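Long-range contacts in formate dehydrogenase (Pyrobaculum aerophilum, PDB 1QP8), which binds NADPH and probably acts as an oxidoreductase of the D-isomer specific 2-hydroxyacid dehydrogenase family, perhaps reducing glyoxylate or hydroxypyruvate: residues 174-179 with 199-204; 205-210 with 231-236; 211-216 with 238-243; 219-224 with 247-252. All blocks are in the same frame, centred on the assembly; numbering follows the deposited sequence.

Contact 1 (174-179 with 199-204); sequences EARAAV and LMAEDA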
# COMPACT_ATOMS: atom_id res chain seq x y z
N GLU A 174 -20.59 3.34 -8.30
CA GLU A 174 -19.49 3.69 -9.19
C GLU A 174 -18.17 3.83 -8.44
O GLU A 174 -17.27 4.54 -8.89
CB GLU A 174 -19.79 4.99 -9.92
CG GLU A 174 -21.02 4.93 -10.79
CD GLU A 174 -21.35 6.28 -11.37
OE1 GLU A 174 -21.61 7.22 -10.59
OE2 GLU A 174 -21.35 6.40 -12.62
N ALA A 175 -18.06 3.17 -7.29
CA ALA A 175 -16.82 3.25 -6.54
C ALA A 175 -15.81 2.33 -7.23
O ALA A 175 -16.17 1.28 -7.78
CB ALA A 175 -17.05 2.81 -5.11
N ARG A 176 -14.54 2.74 -7.24
CA ARG A 176 -13.50 1.94 -7.88
C ARG A 176 -12.84 1.01 -6.88
O ARG A 176 -12.02 0.17 -7.25
CB ARG A 176 -12.46 2.82 -8.56
CG ARG A 176 -12.99 3.44 -9.84
CD ARG A 176 -12.04 4.45 -10.50
NE ARG A 176 -10.94 3.86 -11.27
CZ ARG A 176 -10.97 2.69 -11.90
NH1 ARG A 176 -12.05 1.91 -11.88
NH2 ARG A 176 -9.91 2.30 -12.61
N ALA A 177 -13.23 1.14 -5.61
CA ALA A 177 -12.67 0.32 -4.56
C ALA A 177 -13.44 0.45 -3.27
O ALA A 177 -14.13 1.43 -3.04
CB ALA A 177 -11.25 0.72 -4.31
N ALA A 178 -13.28 -0.54 -2.41
CA ALA A 178 -13.94 -0.55 -1.12
C ALA A 178 -13.08 -1.34 -0.16
O ALA A 178 -12.51 -2.37 -0.53
CB ALA A 178 -15.30 -1.20 -1.25
N VAL A 179 -12.95 -0.84 1.06
CA VAL A 179 -12.20 -1.51 2.10
C VAL A 179 -13.25 -1.79 3.17
O VAL A 179 -13.69 -0.88 3.86
CB VAL A 179 -11.12 -0.58 2.70
CG1 VAL A 179 -10.57 -1.17 3.99
CG2 VAL A 179 -10.00 -0.37 1.69
N LEU A 199 -22.95 -2.27 -8.09
CA LEU A 199 -23.06 -0.82 -8.26
C LEU A 199 -21.67 -0.24 -8.43
O LEU A 199 -21.50 0.92 -8.81
CB LEU A 199 -23.74 -0.20 -7.04
CG LEU A 199 -25.09 -0.79 -6.64
CD1 LEU A 199 -25.60 -0.10 -5.38
CD2 LEU A 199 -26.08 -0.63 -7.78
N MSE A 200 -20.66 -1.05 -8.13
CA MSE A 200 -19.28 -0.59 -8.25
C MSE A 200 -18.86 -0.65 -9.70
O MSE A 200 -19.59 -1.15 -10.54
CB MSE A 200 -18.36 -1.46 -7.41
CG MSE A 200 -18.57 -1.34 -5.91
SE MSE A 200 -17.31 -2.24 -4.98
CE MSE A 200 -18.10 -3.86 -4.95
N ALA A 201 -17.68 -0.12 -9.99
CA ALA A 201 -17.15 -0.14 -11.34
C ALA A 201 -16.88 -1.60 -11.71
O ALA A 201 -16.52 -2.40 -10.85
CB ALA A 201 -15.87 0.66 -11.40
N GLU A 202 -17.04 -1.96 -12.98
CA GLU A 202 -16.80 -3.35 -13.37
C GLU A 202 -15.33 -3.67 -13.23
O GLU A 202 -14.91 -4.82 -13.32
CB GLU A 202 -17.26 -3.59 -14.81
CG GLU A 202 -18.76 -3.50 -14.98
CD GLU A 202 -19.28 -4.41 -16.07
OE1 GLU A 202 -18.80 -4.29 -17.21
OE2 GLU A 202 -20.17 -5.25 -15.79
N ASP A 203 -14.56 -2.63 -12.96
CA ASP A 203 -13.12 -2.72 -12.80
C ASP A 203 -12.67 -2.65 -11.33
O ASP A 203 -11.49 -2.78 -11.02
CB ASP A 203 -12.51 -1.58 -13.60
CG ASP A 203 -11.04 -1.48 -13.42
OD1 ASP A 203 -10.34 -2.45 -13.78
OD2 ASP A 203 -10.58 -0.43 -12.91
N ALA A 204 -13.64 -2.49 -10.43
CA ALA A 204 -13.38 -2.35 -9.00
C ALA A 204 -12.65 -3.46 -8.26
O ALA A 204 -12.62 -4.62 -8.67
CB ALA A 204 -14.68 -2.04 -8.27
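Arg-176 and Asp-203 meet with their flat groups nearly coplanar, the guanidinium and carboxylate planes lying 27° apart. The grip is end-on and converges on one oxygen: NH2 of Arg-176 is 2.8 Å from OD2 of Asp-203, approaching nearly in line with the C-O bond. NH1 of Arg-176 reaches the same OD2 at 2.9 Å, on the lone pair anti to the other oxygen. Both N-H bonds are bent, and OD2 is tilted slightly from the guanidinium plane, as fits two donors sharing one acceptor. Although the arginine's CB points away from 199-204, a bend about CG-CD (chi3 78°) turns the chain back so that its tip meets the carboxylate. With an alanine at Arg-176, OD2 of Asp-203 would probably lose both of these donors, and the carboxylate would be left without its close cationic mate.

Apolar and backbone contacts flank the ion pair. CB of Ala-201 lies at the guanidinium edge, 4.0 Å from NH1 of Arg-176. The type I turn from Ala-201 to Ala-204 is tied at its start by a nearly straight bond (175°) from Ala-201 N to Ala-175 O, 3.0 Å long. Glu-174 N also donates to Leu-199 O. Deeper in, SE of the selenomethionine Met-200 packs 4.4 Å from CB of Ala-178. OD1 of Asp-203 has a weak, long pairing with Arg-100. The contact therefore grades from an ionic, partly exposed end to a buried apolar one, and its salt bridge braces the turn leading into strand 205-208 against the start of strand 177-180.

Contact 2 (205-210 with 231-236); sequences VFVNVG and IFASDV. With NDP (NADPH dihydro-nicotinamide-adenine-dinucleotide phosphate), chain C.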
# COMPACT_ATOMS: atom_id res chain seq x y z
N VAL A 205 -12.09 -3.05 -7.12
CA VAL A 205 -11.33 -3.89 -6.21
C VAL A 205 -12.03 -3.82 -4.86
O VAL A 205 -12.01 -2.78 -4.22
CB VAL A 205 -9.93 -3.30 -5.98
CG1 VAL A 205 -9.23 -4.04 -4.85
CG2 VAL A 205 -9.13 -3.34 -7.26
N PHE A 206 -12.62 -4.92 -4.41
CA PHE A 206 -13.30 -4.92 -3.12
C PHE A 206 -12.43 -5.62 -2.09
O PHE A 206 -12.16 -6.80 -2.21
CB PHE A 206 -14.62 -5.68 -3.23
CG PHE A 206 -15.47 -5.59 -2.00
CD1 PHE A 206 -16.51 -4.68 -1.92
CD2 PHE A 206 -15.20 -6.40 -0.89
CE1 PHE A 206 -17.28 -4.57 -0.76
CE2 PHE A 206 -15.96 -6.29 0.27
CZ PHE A 206 -17.00 -5.38 0.34
N VAL A 207 -12.01 -4.89 -1.06
CA VAL A 207 -11.19 -5.47 -0.01
C VAL A 207 -11.98 -5.78 1.28
O VAL A 207 -12.59 -4.88 1.86
CB VAL A 207 -10.04 -4.52 0.35
CG1 VAL A 207 -9.29 -5.05 1.56
CG2 VAL A 207 -9.12 -4.35 -0.85
N ASN A 208 -11.99 -7.04 1.72
CA ASN A 208 -12.68 -7.35 2.97
C ASN A 208 -11.66 -7.73 4.01
O ASN A 208 -10.84 -8.61 3.79
CB ASN A 208 -13.66 -8.51 2.82
CG ASN A 208 -14.46 -8.73 4.09
OD1 ASN A 208 -14.66 -7.81 4.87
ND2 ASN A 208 -14.92 -9.96 4.29
N VAL A 209 -11.71 -7.07 5.16
CA VAL A 209 -10.74 -7.36 6.20
C VAL A 209 -11.44 -7.66 7.53
O VAL A 209 -10.81 -8.07 8.50
CB VAL A 209 -9.72 -6.17 6.30
CG1 VAL A 209 -10.29 -5.06 7.15
CG2 VAL A 209 -8.40 -6.66 6.82
N GLY A 210 -12.75 -7.47 7.56
CA GLY A 210 -13.51 -7.79 8.75
C GLY A 210 -14.25 -9.07 8.41
O GLY A 210 -14.13 -9.61 7.30
N ILE A 231 -12.15 -7.48 -8.69
CA ILE A 231 -11.30 -8.26 -7.81
C ILE A 231 -11.73 -8.27 -6.36
O ILE A 231 -12.07 -7.25 -5.78
CB ILE A 231 -9.86 -7.77 -7.89
CG1 ILE A 231 -9.32 -7.99 -9.30
CG2 ILE A 231 -9.02 -8.48 -6.84
CD1 ILE A 231 -7.89 -7.57 -9.46
N PHE A 232 -11.69 -9.45 -5.78
CA PHE A 232 -12.05 -9.63 -4.39
C PHE A 232 -10.78 -10.02 -3.66
O PHE A 232 -10.20 -11.07 -3.94
CB PHE A 232 -13.08 -10.75 -4.28
CG PHE A 232 -13.59 -10.96 -2.89
CD1 PHE A 232 -14.32 -9.96 -2.25
CD2 PHE A 232 -13.36 -12.16 -2.23
CE1 PHE A 232 -14.82 -10.15 -0.96
CE2 PHE A 232 -13.85 -12.37 -0.93
CZ PHE A 232 -14.58 -11.36 -0.30
N ALA A 233 -10.32 -9.16 -2.77
CA ALA A 233 -9.12 -9.42 -1.98
C ALA A 233 -9.56 -9.49 -0.53
O ALA A 233 -9.97 -8.49 0.04
CB ALA A 233 -8.11 -8.30 -2.16
N SER A 234 -9.46 -10.67 0.07
CA SER A 234 -9.88 -10.81 1.45
C SER A 234 -8.96 -11.62 2.34
O SER A 234 -8.34 -12.59 1.91
CB SER A 234 -11.28 -11.42 1.49
OG SER A 234 -11.75 -11.53 2.83
N ASP A 235 -8.90 -11.22 3.60
CA ASP A 235 -8.10 -11.90 4.59
C ASP A 235 -9.03 -12.70 5.47
O ASP A 235 -8.58 -13.44 6.34
CB ASP A 235 -7.36 -10.89 5.46
CG ASP A 235 -6.59 -11.54 6.58
OD1 ASP A 235 -6.92 -11.31 7.78
OD2 ASP A 235 -5.65 -12.30 6.26
N VAL A 236 -10.33 -12.57 5.24
CA VAL A 236 -11.30 -13.29 6.06
C VAL A 236 -12.26 -14.10 5.20
O VAL A 236 -12.63 -13.67 4.12
CB VAL A 236 -12.09 -12.34 6.93
CG1 VAL A 236 -12.75 -13.11 8.06
CG2 VAL A 236 -11.17 -11.27 7.46
PA NDP C . -14.97 -1.31 16.32
O1A NDP C . -15.85 -2.43 16.78
O2A NDP C . -13.82 -2.17 16.65
O5B NDP C . -15.98 -1.22 15.02
C5B NDP C . -17.03 -0.19 15.23
C4B NDP C . -17.27 0.61 13.90
O4B NDP C . -18.09 -0.10 12.89
C3B NDP C . -18.08 1.95 14.10
O3B NDP C . -17.88 2.81 13.00
C2B NDP C . -19.48 1.33 14.23
O2B NDP C . -20.64 2.07 14.28
C1B NDP C . -19.45 0.36 13.12
N9A NDP C . -20.47 -0.62 13.21
C8A NDP C . -20.68 -1.64 14.11
N7A NDP C . -21.76 -2.36 13.82
C5A NDP C . -22.26 -1.75 12.69
C6A NDP C . -23.42 -2.03 11.88
N6A NDP C . -24.24 -3.05 12.20
N1A NDP C . -23.65 -1.20 10.78
C2A NDP C . -22.76 -0.16 10.53
N3A NDP C . -21.69 0.16 11.22
C4A NDP C . -21.48 -0.70 12.29
O3 NDP C . -14.01 -1.18 15.08
PN NDP C . -12.84 -1.92 14.21
O1N NDP C . -12.38 -1.07 13.09
O2N NDP C . -11.69 -2.35 15.07
O5D NDP C . -13.54 -3.31 13.61
C5D NDP C . -13.62 -4.46 14.49
C4D NDP C . -14.19 -5.60 13.63
O4D NDP C . -13.26 -5.91 12.57
C3D NDP C . -14.34 -6.88 14.46
O3D NDP C . -15.62 -6.87 15.08
C2D NDP C . -14.11 -7.98 13.39
O2D NDP C . -15.34 -8.41 12.79
C1D NDP C . -13.11 -7.34 12.41
N1N NDP C . -11.65 -7.76 12.66
C2N NDP C . -11.00 -8.46 11.58
C3N NDP C . -9.66 -8.85 11.80
C7N NDP C . -8.92 -9.61 10.63
O7N NDP C . -7.72 -9.79 10.74
N7N NDP C . -9.67 -10.02 9.57
C4N NDP C . -8.91 -8.61 13.01
C5N NDP C . -9.69 -7.90 14.00
C6N NDP C . -10.98 -7.49 13.87
P2B NDP C . -21.20 2.37 15.86
O1X NDP C . -22.44 3.12 15.43
O2X NDP C . -21.42 1.00 16.40
O3X NDP C . -20.14 3.13 16.50
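Strands 205-208 and 231-234 run parallel, their axes 4.8 Å apart at closest and inclined by 18°, with Phe-206 N donating to Ile-231 O and Phe-206 O accepting from Ala-233 N. The same register carries Asn-208 N to Ala-233 O and ends in a longer bond of 3.3 Å from Asp-235 N to Asn-208 O.

On the face bearing Phe-206 and Phe-232, the two aromatic side chains lie side by side and point the same way. CD2 of Phe-206 comes to the edge of the Phe-232 ring, 3.8 Å from its CE1, because in both residues CG stands anti to the backbone N (chi1 -173° and -176°). Further along this face, OG of Ser-234 rests 3.6 Å from CB of Asn-208. The hydroxyl donates to Val-236 O at 2.6 Å, in the carbonyl plane and on a lone pair. Were Ser-234 an alanine, Val-236 O would probably lose this donor, and the turn beyond the strand would be less firmly fixed. On the other face, CG2 of Val-207 packs 4.3 Å from CB of Ala-233.

Past the strand ends, the NADPH carboxamide lies beside Val-209 O, and CG2 of Val-236 stands 3.4 Å from that same Val-209 O. Asp-235 OD1 is 3.4 Å from NADPH O7N; its carboxylate is held by the backbone of Val-261 and Ala-262 and by Thr-258. Parallel neighbours linked through helix 217-226, with the cofactor at their C-terminal ends, are the beta-alpha-beta arrangement of a Rossmann-type nucleotide-binding domain.

Contact 3 (211-216 with 238-243); sequences RAEVLD and WGRNDF. With NDP (NADPH dihydro-nicotinamide-adenine-dinucleotide phosphate), chain C.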
# COMPACT_ATOMS: atom_id res chain seq x y z
N ARG A 211 -15.04 -9.55 9.35
CA ARG A 211 -15.80 -10.79 9.12
C ARG A 211 -16.44 -10.95 7.72
O ARG A 211 -17.09 -10.05 7.19
CB ARG A 211 -16.85 -10.98 10.25
CG ARG A 211 -16.51 -12.10 11.22
CD ARG A 211 -15.02 -12.30 11.43
NE ARG A 211 -14.50 -11.63 12.62
CZ ARG A 211 -13.24 -11.19 12.77
NH1 ARG A 211 -12.36 -11.35 11.79
NH2 ARG A 211 -12.86 -10.61 13.91
N ALA A 212 -16.24 -12.12 7.12
CA ALA A 212 -16.74 -12.45 5.79
C ALA A 212 -18.27 -12.51 5.66
O ALA A 212 -18.83 -12.07 4.66
CB ALA A 212 -16.14 -13.79 5.33
N GLU A 213 -18.92 -13.07 6.68
CA GLU A 213 -20.37 -13.22 6.71
C GLU A 213 -21.14 -11.95 6.37
O GLU A 213 -22.32 -12.00 6.01
CB GLU A 213 -20.81 -13.73 8.09
CG GLU A 213 -20.40 -15.17 8.42
CD GLU A 213 -18.89 -15.36 8.63
OE1 GLU A 213 -18.16 -14.36 8.79
OE2 GLU A 213 -18.44 -16.54 8.66
N VAL A 214 -20.45 -10.81 6.48
CA VAL A 214 -21.03 -9.50 6.18
C VAL A 214 -21.39 -9.40 4.71
O VAL A 214 -22.21 -8.58 4.31
CB VAL A 214 -20.03 -8.40 6.54
CG1 VAL A 214 -20.48 -7.08 5.98
CG2 VAL A 214 -19.91 -8.30 8.03
N LEU A 215 -20.75 -10.24 3.91
CA LEU A 215 -21.00 -10.27 2.48
C LEU A 215 -21.73 -11.56 2.15
O LEU A 215 -21.39 -12.62 2.68
CB LEU A 215 -19.68 -10.27 1.72
CG LEU A 215 -18.73 -9.09 1.92
CD1 LEU A 215 -17.27 -9.57 1.89
CD2 LEU A 215 -19.00 -8.07 0.82
N ASP A 216 -22.73 -11.48 1.29
CA ASP A 216 -23.46 -12.67 0.90
C ASP A 216 -22.51 -13.46 0.02
O ASP A 216 -22.21 -13.05 -1.11
CB ASP A 216 -24.74 -12.27 0.14
CG ASP A 216 -25.35 -13.41 -0.65
OD1 ASP A 216 -25.46 -14.55 -0.14
OD2 ASP A 216 -25.75 -13.14 -1.80
N TRP A 238 -15.73 -17.09 4.75
CA TRP A 238 -16.92 -17.74 5.28
C TRP A 238 -16.54 -19.04 5.95
O TRP A 238 -17.13 -19.43 6.94
CB TRP A 238 -17.92 -17.99 4.16
CG TRP A 238 -18.38 -16.72 3.53
CD1 TRP A 238 -19.39 -15.92 3.96
CD2 TRP A 238 -17.76 -16.04 2.44
NE1 TRP A 238 -19.44 -14.78 3.20
CE2 TRP A 238 -18.45 -14.83 2.26
CE3 TRP A 238 -16.68 -16.34 1.59
CZ2 TRP A 238 -18.10 -13.91 1.26
CZ3 TRP A 238 -16.33 -15.43 0.60
CH2 TRP A 238 -17.04 -14.22 0.45
N GLY A 239 -15.52 -19.70 5.42
CA GLY A 239 -15.06 -20.94 6.00
C GLY A 239 -14.51 -20.74 7.40
O GLY A 239 -14.24 -21.71 8.10
N ARG A 240 -14.33 -19.48 7.79
CA ARG A 240 -13.84 -19.14 9.12
C ARG A 240 -12.82 -20.14 9.64
O ARG A 240 -13.16 -21.00 10.45
CB ARG A 240 -15.01 -19.09 10.10
CG ARG A 240 -15.41 -17.70 10.52
CD ARG A 240 -16.49 -17.69 11.59
NE ARG A 240 -16.61 -16.36 12.17
CZ ARG A 240 -15.72 -15.82 13.01
NH1 ARG A 240 -14.65 -16.52 13.38
NH2 ARG A 240 -15.89 -14.59 13.46
N ASN A 241 -11.58 -20.04 9.20
CA ASN A 241 -10.54 -20.95 9.68
C ASN A 241 -10.43 -22.30 8.97
O ASN A 241 -9.41 -22.99 9.08
CB ASN A 241 -10.68 -21.17 11.18
CG ASN A 241 -9.39 -20.95 11.91
OD1 ASN A 241 -8.41 -21.65 11.66
ND2 ASN A 241 -9.37 -19.97 12.80
N ASP A 242 -11.47 -22.70 8.24
CA ASP A 242 -11.39 -23.95 7.52
C ASP A 242 -10.65 -23.67 6.21
O ASP A 242 -9.69 -24.36 5.87
CB ASP A 242 -12.78 -24.50 7.22
CG ASP A 242 -12.78 -26.01 7.05
OD1 ASP A 242 -11.91 -26.53 6.33
OD2 ASP A 242 -13.66 -26.67 7.64
N PHE A 243 -11.11 -22.65 5.49
CA PHE A 243 -10.53 -22.21 4.21
C PHE A 243 -10.85 -23.18 3.09
O PHE A 243 -11.43 -22.78 2.07
CB PHE A 243 -9.01 -22.03 4.30
CG PHE A 243 -8.58 -20.99 5.29
CD1 PHE A 243 -7.72 -21.33 6.34
CD2 PHE A 243 -9.05 -19.70 5.20
CE1 PHE A 243 -7.37 -20.39 7.29
CE2 PHE A 243 -8.70 -18.75 6.16
CZ PHE A 243 -7.86 -19.09 7.21
PA NDP C . -14.97 -1.31 16.32
O1A NDP C . -15.85 -2.43 16.78
O2A NDP C . -13.82 -2.17 16.65
O5B NDP C . -15.98 -1.22 15.02
C5B NDP C . -17.03 -0.19 15.23
C4B NDP C . -17.27 0.61 13.90
O4B NDP C . -18.09 -0.10 12.89
C3B NDP C . -18.08 1.95 14.10
O3B NDP C . -17.88 2.81 13.00
C2B NDP C . -19.48 1.33 14.23
O2B NDP C . -20.64 2.07 14.28
C1B NDP C . -19.45 0.36 13.12
N9A NDP C . -20.47 -0.62 13.21
C8A NDP C . -20.68 -1.64 14.11
N7A NDP C . -21.76 -2.36 13.82
C5A NDP C . -22.26 -1.75 12.69
C6A NDP C . -23.42 -2.03 11.88
N6A NDP C . -24.24 -3.05 12.20
N1A NDP C . -23.65 -1.20 10.78
C2A NDP C . -22.76 -0.16 10.53
N3A NDP C . -21.69 0.16 11.22
C4A NDP C . -21.48 -0.70 12.29
O3 NDP C . -14.01 -1.18 15.08
PN NDP C . -12.84 -1.92 14.21
O1N NDP C . -12.38 -1.07 13.09
O2N NDP C . -11.69 -2.35 15.07
O5D NDP C . -13.54 -3.31 13.61
C5D NDP C . -13.62 -4.46 14.49
C4D NDP C . -14.19 -5.60 13.63
O4D NDP C . -13.26 -5.91 12.57
C3D NDP C . -14.34 -6.88 14.46
O3D NDP C . -15.62 -6.87 15.08
C2D NDP C . -14.11 -7.98 13.39
O2D NDP C . -15.34 -8.41 12.79
C1D NDP C . -13.11 -7.34 12.41
N1N NDP C . -11.65 -7.76 12.66
C2N NDP C . -11.00 -8.46 11.58
C3N NDP C . -9.66 -8.85 11.80
C7N NDP C . -8.92 -9.61 10.63
O7N NDP C . -7.72 -9.79 10.74
N7N NDP C . -9.67 -10.02 9.57
C4N NDP C . -8.91 -8.61 13.01
C5N NDP C . -9.69 -7.90 14.00
C6N NDP C . -10.98 -7.49 13.87
P2B NDP C . -21.20 2.37 15.86
O1X NDP C . -22.44 3.12 15.43
O2X NDP C . -21.42 1.00 16.40
O3X NDP C . -20.14 3.13 16.50
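The nicotinamide-ribose end of the NADPH pocket borders this contact, where Arg-211 and Arg-240 meet across two loops that each lead from a strand of the parallel sheet to a helix. Arg-211 lays one face of its guanidinium against the ribose, with O2D of NADPH 3.0 Å above the plane and toward its rim. CD of Arg-211 is 3.2 Å from NH2 of Arg-240; the side chains cross at about a right angle, and their guanidinium planes are 61° apart. Asp-62 serves both: it forms a salt bridge with NH2 of Arg-240 and a weak, long pair with NE of Arg-211. OE2 of Glu-213 crosses toward Arg-240, but its pairing with NE is long, 4.0 Å.

Trp-238 forms the apolar half. CB of Ala-212 stands over its five-membered ring, 3.9 Å from the centroid and 4° off the normal, a CH-pi contact. The indole lies there because CG is anti to the carbonyl carbon (chi1 -62°). NE1 of Trp-238 donates to Leu-215 O at 3.0 Å, with that oxygen in the ring plane. CB of Leu-215 packs 4.0 Å from CZ2 of Trp-238.

One polar bond and one covered face thus probably hold the indole in its rotation, while carboxylates on two residues probably balance the charge of Arg-240 beside Arg-211, which itself meets the ribose.

Contact 4 (219-224 with 247-252); sequences GVLRIL and AEFFSL
Leu-221 reaches from helix 217-226 to the ring of Phe-249, and each of its side-chain atoms finds a partner on 247-252. CB begins the contact, 3.8 Å from CZ of Phe-249. CG is a little farther out, 4.1 Å from the same CZ, and stands anti to its own backbone N (chi1 -151°), which carries the branch point across to the aromatic ring. There the two methyls part. CD1 goes over the ring face, 3.6 Å from the Phe-249 centroid and 17° off the normal, a CH-pi contact. The same CD1 also touches CD1 of Leu-252, 4.0 Å away, so two residues of 247-252 meet this one methyl. CD2 leads instead toward the surface, 3.4 Å from OE1 of Glu-248, whose other oxygen, OE2, forms a salt bridge with Arg-217.

Two more residues of the helix close round the phenylalanine. Leu-224 places CD1 at the ring edge, 3.8 Å from CD2 of Phe-249. Val-220 brings CG1 to 3.7 Å from CE2 of Phe-249, its side chain crossing the phenylalanine at about a right angle. The Phe-249 ring also meets that of Trp-238, their planes at about 25°, while Ala-247 and Phe-250 pack on Tyr-113 and Met-108 of the second subunit.

The joint is thus apolar across its whole middle, with a charged residue at one margin. It packs the crossover helix between strands 205-208 and 231-234 against the short helix 247-250 that precedes strand 255-257, successive helical connections of the Rossmann-type sheet.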
# COMPACT_ATOMS: atom_id res chain seq x y z
N GLY A 219 -23.27 -13.89 -3.59
CA GLY A 219 -23.19 -12.68 -4.39
C GLY A 219 -21.80 -12.43 -4.89
O GLY A 219 -21.60 -12.16 -6.07
N VAL A 220 -20.82 -12.53 -3.98
CA VAL A 220 -19.41 -12.33 -4.32
C VAL A 220 -19.01 -13.24 -5.47
O VAL A 220 -18.47 -12.81 -6.49
CB VAL A 220 -18.50 -12.68 -3.14
CG1 VAL A 220 -17.12 -12.11 -3.38
CG2 VAL A 220 -19.11 -12.19 -1.83
N LEU A 221 -19.29 -14.52 -5.27
CA LEU A 221 -18.99 -15.55 -6.23
C LEU A 221 -19.58 -15.18 -7.58
O LEU A 221 -18.91 -15.24 -8.62
CB LEU A 221 -19.60 -16.85 -5.73
CG LEU A 221 -19.00 -18.21 -6.07
CD1 LEU A 221 -17.47 -18.20 -5.92
CD2 LEU A 221 -19.63 -19.21 -5.12
N ARG A 222 -20.83 -14.76 -7.57
CA ARG A 222 -21.50 -14.42 -8.81
C ARG A 222 -20.89 -13.25 -9.54
O ARG A 222 -20.65 -13.34 -10.74
CB ARG A 222 -22.96 -14.13 -8.55
CG ARG A 222 -23.60 -13.40 -9.70
CD ARG A 222 -25.07 -13.21 -9.50
NE ARG A 222 -25.56 -12.23 -10.44
CZ ARG A 222 -26.84 -12.05 -10.74
NH1 ARG A 222 -27.76 -12.80 -10.17
NH2 ARG A 222 -27.18 -11.11 -11.62
N ILE A 223 -20.64 -12.15 -8.84
CA ILE A 223 -20.08 -11.01 -9.54
C ILE A 223 -18.66 -11.32 -10.01
O ILE A 223 -18.24 -10.84 -11.06
CB ILE A 223 -20.07 -9.73 -8.68
CG1 ILE A 223 -19.83 -8.52 -9.59
CG2 ILE A 223 -18.98 -9.79 -7.62
CD1 ILE A 223 -19.81 -7.20 -8.87
N LEU A 224 -17.94 -12.12 -9.23
CA LEU A 224 -16.58 -12.48 -9.62
C LEU A 224 -16.61 -13.23 -10.92
O LEU A 224 -15.76 -13.02 -11.77
CB LEU A 224 -15.91 -13.32 -8.55
CG LEU A 224 -15.23 -12.50 -7.46
CD1 LEU A 224 -14.88 -13.40 -6.28
CD2 LEU A 224 -14.01 -11.84 -8.05
N ALA A 247 -12.26 -22.75 -1.13
CA ALA A 247 -11.29 -23.00 -2.17
C ALA A 247 -11.78 -22.60 -3.55
O ALA A 247 -10.98 -22.24 -4.42
CB ALA A 247 -10.93 -24.45 -2.17
N GLU A 248 -13.08 -22.66 -3.79
CA GLU A 248 -13.57 -22.28 -5.10
C GLU A 248 -13.31 -20.81 -5.39
O GLU A 248 -13.39 -20.38 -6.54
CB GLU A 248 -15.06 -22.56 -5.23
CG GLU A 248 -15.93 -21.96 -4.16
CD GLU A 248 -17.34 -22.50 -4.25
OE1 GLU A 248 -18.04 -22.18 -5.24
OE2 GLU A 248 -17.75 -23.26 -3.35
N PHE A 249 -13.00 -20.03 -4.36
CA PHE A 249 -12.71 -18.62 -4.58
C PHE A 249 -11.25 -18.48 -4.97
O PHE A 249 -10.91 -17.76 -5.90
CB PHE A 249 -12.97 -17.80 -3.31
CG PHE A 249 -14.41 -17.35 -3.15
CD1 PHE A 249 -15.34 -18.16 -2.51
CD2 PHE A 249 -14.83 -16.13 -3.66
CE1 PHE A 249 -16.67 -17.75 -2.39
CE2 PHE A 249 -16.15 -15.72 -3.55
CZ PHE A 249 -17.07 -16.53 -2.91
N PHE A 250 -10.40 -19.21 -4.25
CA PHE A 250 -8.96 -19.14 -4.49
C PHE A 250 -8.53 -19.54 -5.91
O PHE A 250 -7.46 -19.13 -6.38
CB PHE A 250 -8.25 -20.00 -3.45
CG PHE A 250 -8.75 -19.78 -2.04
CD1 PHE A 250 -8.79 -20.83 -1.12
CD2 PHE A 250 -9.24 -18.53 -1.66
CE1 PHE A 250 -9.33 -20.64 0.14
CE2 PHE A 250 -9.78 -18.34 -0.40
CZ PHE A 250 -9.83 -19.40 0.51
N SER A 251 -9.36 -20.32 -6.59
CA SER A 251 -9.02 -20.75 -7.94
C SER A 251 -9.51 -19.75 -8.98
O SER A 251 -9.34 -19.96 -10.20
CB SER A 251 -9.62 -22.11 -8.23
OG SER A 251 -11.03 -22.02 -8.18
N LEU A 252 -10.15 -18.68 -8.53
CA LEU A 252 -10.61 -17.66 -9.45
C LEU A 252 -9.44 -16.71 -9.60
O LEU A 252 -8.84 -16.27 -8.62
CB LEU A 252 -11.86 -16.95 -8.91
CG LEU A 252 -13.12 -17.83 -9.07
CD1 LEU A 252 -14.28 -17.37 -8.17
CD2 LEU A 252 -13.54 -17.79 -10.53

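Overall arrangement
All four contacts lie in the Rossmann-type part of the chain. Contact 1 closes before the others open; contacts 2, 3 and 4 interleave, their first segments all preceding their second ones. Contacts 1 and 2, with centres 12 Å apart, share neighbouring strands 177-180 and 205-208 of the six-stranded parallel sheet. Contact 3, its centre about 11 Å from that of contact 2, joins the loops beyond strands 205-208 and 231-234, and both touch NADPH. The centre of contact 4 is about 12 Å from that of contact 2, where helix 217-226 covers Phe-232, and Trp-238 links it to contact 3. Packing thus runs continuously from the cofactor through the sheet to its helical cover, where contacts 3 and 4 reach the second subunit.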